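Local coordinates for protein phenolic acid decarboxylase (Sedimentibacter hydroxybenzoicus, PDB 7AE5) that catalyses the reversible, non-oxidative decarboxylation of 4-hydroxybenzoate and 3,4-dihydroxybenzoate, using prenylated FMN and manganese, and is sensitive to oxygen, at residues A196-L201 against I266-T271. Numbering follows the deposited sequence.
Sequences AENKPL and IPRVRT
The Pro267 ring overlaps the backbone of Asn198 to Pro200, its CG 3.4 Å from Lys199 O and its CD 3.9 Å from Pro200 CA. No direct hydrogen bond joins 196-201 to 266-271; the polar link is a water that donates to both Asn198 OD1 and Pro267 O, each at 2.7 Å. Asn198 turns its amide to this water with CG anti to the backbone N (chi1 -153°), and OD1 also rests 3.6 Å from Pro267 CG and 3.7 Å from Arg268 CD. The Asn198 and Arg268 side chains cross at about a right angle, so that the amide oxygen lies against the arginine's CD methylene. Bent at chi3 (66°), the Arg268 chain carries NH1 to Glu195 O, at the end of helix 188-196, and to Pro64 O of the neighbouring Protein ShdD chain. An alanine in place of Pro267 keeps CB but lacks CG and CD, and would probably leave a gap against Pro200 CA and thin the packing on Lys199 O. The arrangement joins a helix-to-strand connection to a type II beta turn, Ile266 to Val269, beyond the antiparallel strands 201-207 and 259-265 of the UbiD Rift-related, FMN-binding-type domain.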
ATOM      1  N   ALA C 196     -49.586 -19.478   3.009  1.00 90.60           N
ATOM      2  CA  ALA C 196     -50.468 -18.593   3.765  1.00 92.21           C
ATOM      3  C   ALA C 196     -51.886 -19.147   3.818  1.00 90.38           C
ATOM      4  O   ALA C 196     -52.558 -19.049   4.851  1.00 89.66           O
ATOM      5  CB  ALA C 196     -50.461 -17.190   3.159  1.00 96.82           C
ATOM      6  N   GLU C 197     -52.360 -19.729   2.718  1.00107.14           N
ATOM      7  CA  GLU C 197     -53.677 -20.350   2.671  1.00105.41           C
ATOM      8  C   GLU C 197     -53.610 -21.871   2.751  1.00100.97           C
ATOM      9  O   GLU C 197     -54.620 -22.538   2.507  1.00 99.51           O
ATOM     10  CB  GLU C 197     -54.426 -19.918   1.407  1.00107.37           C
ATOM     11  CG  GLU C 197     -53.642 -20.091   0.123  1.00107.35           C
ATOM     12  CD  GLU C 197     -54.287 -19.389  -1.056  1.00109.90           C
ATOM     13  OE1 GLU C 197     -53.784 -19.541  -2.190  1.00109.74           O
ATOM     14  OE2 GLU C 197     -55.298 -18.688  -0.850  1.00111.91           O
ATOM     15  N   ASN C 198     -52.436 -22.428   3.071  1.00 83.54           N
ATOM     16  CA  ASN C 198     -52.282 -23.848   3.399  1.00 79.10           C
ATOM     17  C   ASN C 198     -52.581 -24.744   2.194  1.00 76.82           C
ATOM     18  O   ASN C 198     -53.347 -25.704   2.284  1.00 74.50           O
ATOM     19  CB  ASN C 198     -53.162 -24.225   4.597  1.00 78.15           C
ATOM     20  CG  ASN C 198     -52.618 -25.402   5.378  1.00 74.60           C
ATOM     21  OD1 ASN C 198     -51.425 -25.703   5.323  1.00 73.01           O
ATOM     22  ND2 ASN C 198     -53.492 -26.073   6.118  1.00 73.72           N
ATOM     23  N   LYS C 199     -51.955 -24.429   1.059  1.00 72.75           N
ATOM     24  CA  LYS C 199     -52.150 -25.219  -0.146  1.00 70.33           C
ATOM     25  C   LYS C 199     -50.834 -25.818  -0.626  1.00 67.47           C
ATOM     26  O   LYS C 199     -49.769 -25.216  -0.451  1.00 68.92           O
ATOM     27  CB  LYS C 199     -52.755 -24.381  -1.281  1.00 73.38           C
ATOM     28  CG  LYS C 199     -53.988 -23.588  -0.895  1.00 76.59           C
ATOM     29  CD  LYS C 199     -54.509 -22.788  -2.078  1.00 79.46           C
ATOM     30  CE  LYS C 199     -55.914 -22.270  -1.823  1.00 81.67           C
ATOM     31  NZ  LYS C 199     -56.955 -23.265  -2.201  1.00 79.60           N
ATOM     32  N   PRO C 200     -50.874 -27.008  -1.225  1.00 69.28           N
ATOM     33  CA  PRO C 200     -49.665 -27.569  -1.836  1.00 66.26           C
ATOM     34  C   PRO C 200     -49.192 -26.724  -3.009  1.00 68.31           C
ATOM     35  O   PRO C 200     -49.933 -25.912  -3.566  1.00 71.69           O
ATOM     36  CB  PRO C 200     -50.115 -28.959  -2.304  1.00 62.40           C
ATOM     37  CG  PRO C 200     -51.271 -29.305  -1.418  1.00 62.91           C
ATOM     38  CD  PRO C 200     -51.958 -28.000  -1.107  1.00 67.31           C
ATOM     39  N   LEU C 201     -47.935 -26.930  -3.385  1.00 64.28           N
ATOM     40  CA  LEU C 201     -47.342 -26.283  -4.556  1.00 65.69           C
ATOM     41  C   LEU C 201     -46.723 -27.364  -5.429  1.00 61.13           C
ATOM     42  O   LEU C 201     -45.700 -27.961  -5.035  1.00 57.91           O
ATOM     43  CB  LEU C 201     -46.301 -25.241  -4.156  1.00 68.62           C
ATOM     44  CG  LEU C 201     -46.175 -24.010  -5.061  1.00 73.34           C
ATOM     45  CD1 LEU C 201     -45.268 -22.980  -4.425  1.00 77.10           C
ATOM     46  CD2 LEU C 201     -45.655 -24.375  -6.444  1.00 71.46           C
ATOM     47  N   ILE C 266     -45.054 -29.397   0.625  1.00 53.34           N
ATOM     48  CA  ILE C 266     -46.030 -29.490   1.708  1.00 53.31           C
ATOM     49  C   ILE C 266     -46.049 -28.159   2.451  1.00 53.77           C
ATOM     50  O   ILE C 266     -45.019 -27.746   3.004  1.00 53.10           O
ATOM     51  CB  ILE C 266     -45.704 -30.663   2.646  1.00 51.94           C
ATOM     52  CG1 ILE C 266     -45.242 -31.872   1.828  1.00 51.38           C
ATOM     53  CG2 ILE C 266     -46.916 -31.021   3.486  1.00 51.97           C
ATOM     54  CD1 ILE C 266     -44.764 -33.040   2.666  1.00 50.03           C
ATOM     55  N   PRO C 267     -47.182 -27.457   2.487  1.00 54.19           N
ATOM     56  CA  PRO C 267     -47.194 -26.108   3.066  1.00 54.78           C
ATOM     57  C   PRO C 267     -46.938 -26.121   4.565  1.00 53.80           C
ATOM     58  O   PRO C 267     -47.369 -27.026   5.283  1.00 53.05           O
ATOM     59  CB  PRO C 267     -48.606 -25.597   2.747  1.00 56.04           C
ATOM     60  CG  PRO C 267     -49.419 -26.832   2.524  1.00 55.78           C
ATOM     61  CD  PRO C 267     -48.485 -27.827   1.910  1.00 54.93           C
ATOM     62  N   ARG C 268     -46.220 -25.092   5.027  1.00 62.73           N
ATOM     63  CA  ARG C 268     -45.981 -24.842   6.450  1.00 61.65           C
ATOM     64  C   ARG C 268     -45.236 -25.991   7.126  1.00 59.80           C
ATOM     65  O   ARG C 268     -45.474 -26.292   8.298  1.00 58.79           O
ATOM     66  CB  ARG C 268     -47.290 -24.552   7.193  1.00 62.26           C
ATOM     67  CG  ARG C 268     -48.245 -23.645   6.437  1.00 64.22           C
ATOM     68  CD  ARG C 268     -49.433 -23.255   7.298  1.00 64.74           C
ATOM     69  NE  ARG C 268     -49.039 -22.416   8.424  1.00 63.72           N
ATOM     70  CZ  ARG C 268     -48.654 -21.150   8.322  1.00 63.62           C
ATOM     71  NH1 ARG C 268     -48.596 -20.537   7.151  1.00 64.80           N
ATOM     72  NH2 ARG C 268     -48.320 -20.484   9.423  1.00 61.99           N
ATOM     73  N   VAL C 269     -44.321 -26.635   6.407  1.00 47.95           N
ATOM     74  CA  VAL C 269     -43.524 -27.730   6.945  1.00 46.33           C
ATOM     75  C   VAL C 269     -42.053 -27.385   6.769  1.00 45.56           C
ATOM     76  O   VAL C 269     -41.612 -27.069   5.658  1.00 46.31           O
ATOM     77  CB  VAL C 269     -43.855 -29.069   6.265  1.00 46.40           C
ATOM     78  CG1 VAL C 269     -42.854 -30.139   6.681  1.00 44.87           C
ATOM     79  CG2 VAL C 269     -45.271 -29.497   6.611  1.00 46.89           C
ATOM     80  N   ARG C 270     -41.300 -27.445   7.865  1.00 51.97           N
ATOM     81  CA  ARG C 270     -39.865 -27.188   7.854  1.00 51.00           C
ATOM     82  C   ARG C 270     -39.178 -28.281   8.655  1.00 49.40           C
ATOM     83  O   ARG C 270     -39.495 -28.482   9.832  1.00 48.51           O
ATOM     84  CB  ARG C 270     -39.545 -25.809   8.434  1.00 50.71           C
ATOM     85  CG  ARG C 270     -40.224 -24.665   7.699  1.00 52.38           C
ATOM     86  CD  ARG C 270     -39.687 -24.502   6.286  1.00 53.40           C
ATOM     87  NE  ARG C 270     -40.135 -23.249   5.692  1.00 54.91           N
ATOM     88  CZ  ARG C 270     -41.267 -23.106   5.016  1.00 56.63           C
ATOM     89  NH1 ARG C 270     -42.075 -24.131   4.798  1.00 56.93           N
ATOM     90  NH2 ARG C 270     -41.594 -21.907   4.545  1.00 58.05           N
ATOM     91  N   THR C 271     -38.251 -28.993   8.017  1.00 47.38           N
ATOM     92  CA  THR C 271     -37.533 -30.084   8.660  1.00 46.00           C
ATOM     93  C   THR C 271     -36.051 -29.969   8.337  1.00 45.33           C
ATOM     94  O   THR C 271     -35.654 -29.340   7.353  1.00 46.07           O
ATOM     95  CB  THR C 271     -38.060 -31.457   8.222  1.00 46.27           C
ATOM     96  OG1 THR C 271     -37.943 -31.579   6.800  1.00 47.27           O
ATOM     97  CG2 THR C 271     -39.517 -31.633   8.626  1.00 46.81           C
TER
HETATM   98  O   HOH W   1     -49.822 -27.677   6.240  1.00 48.23           O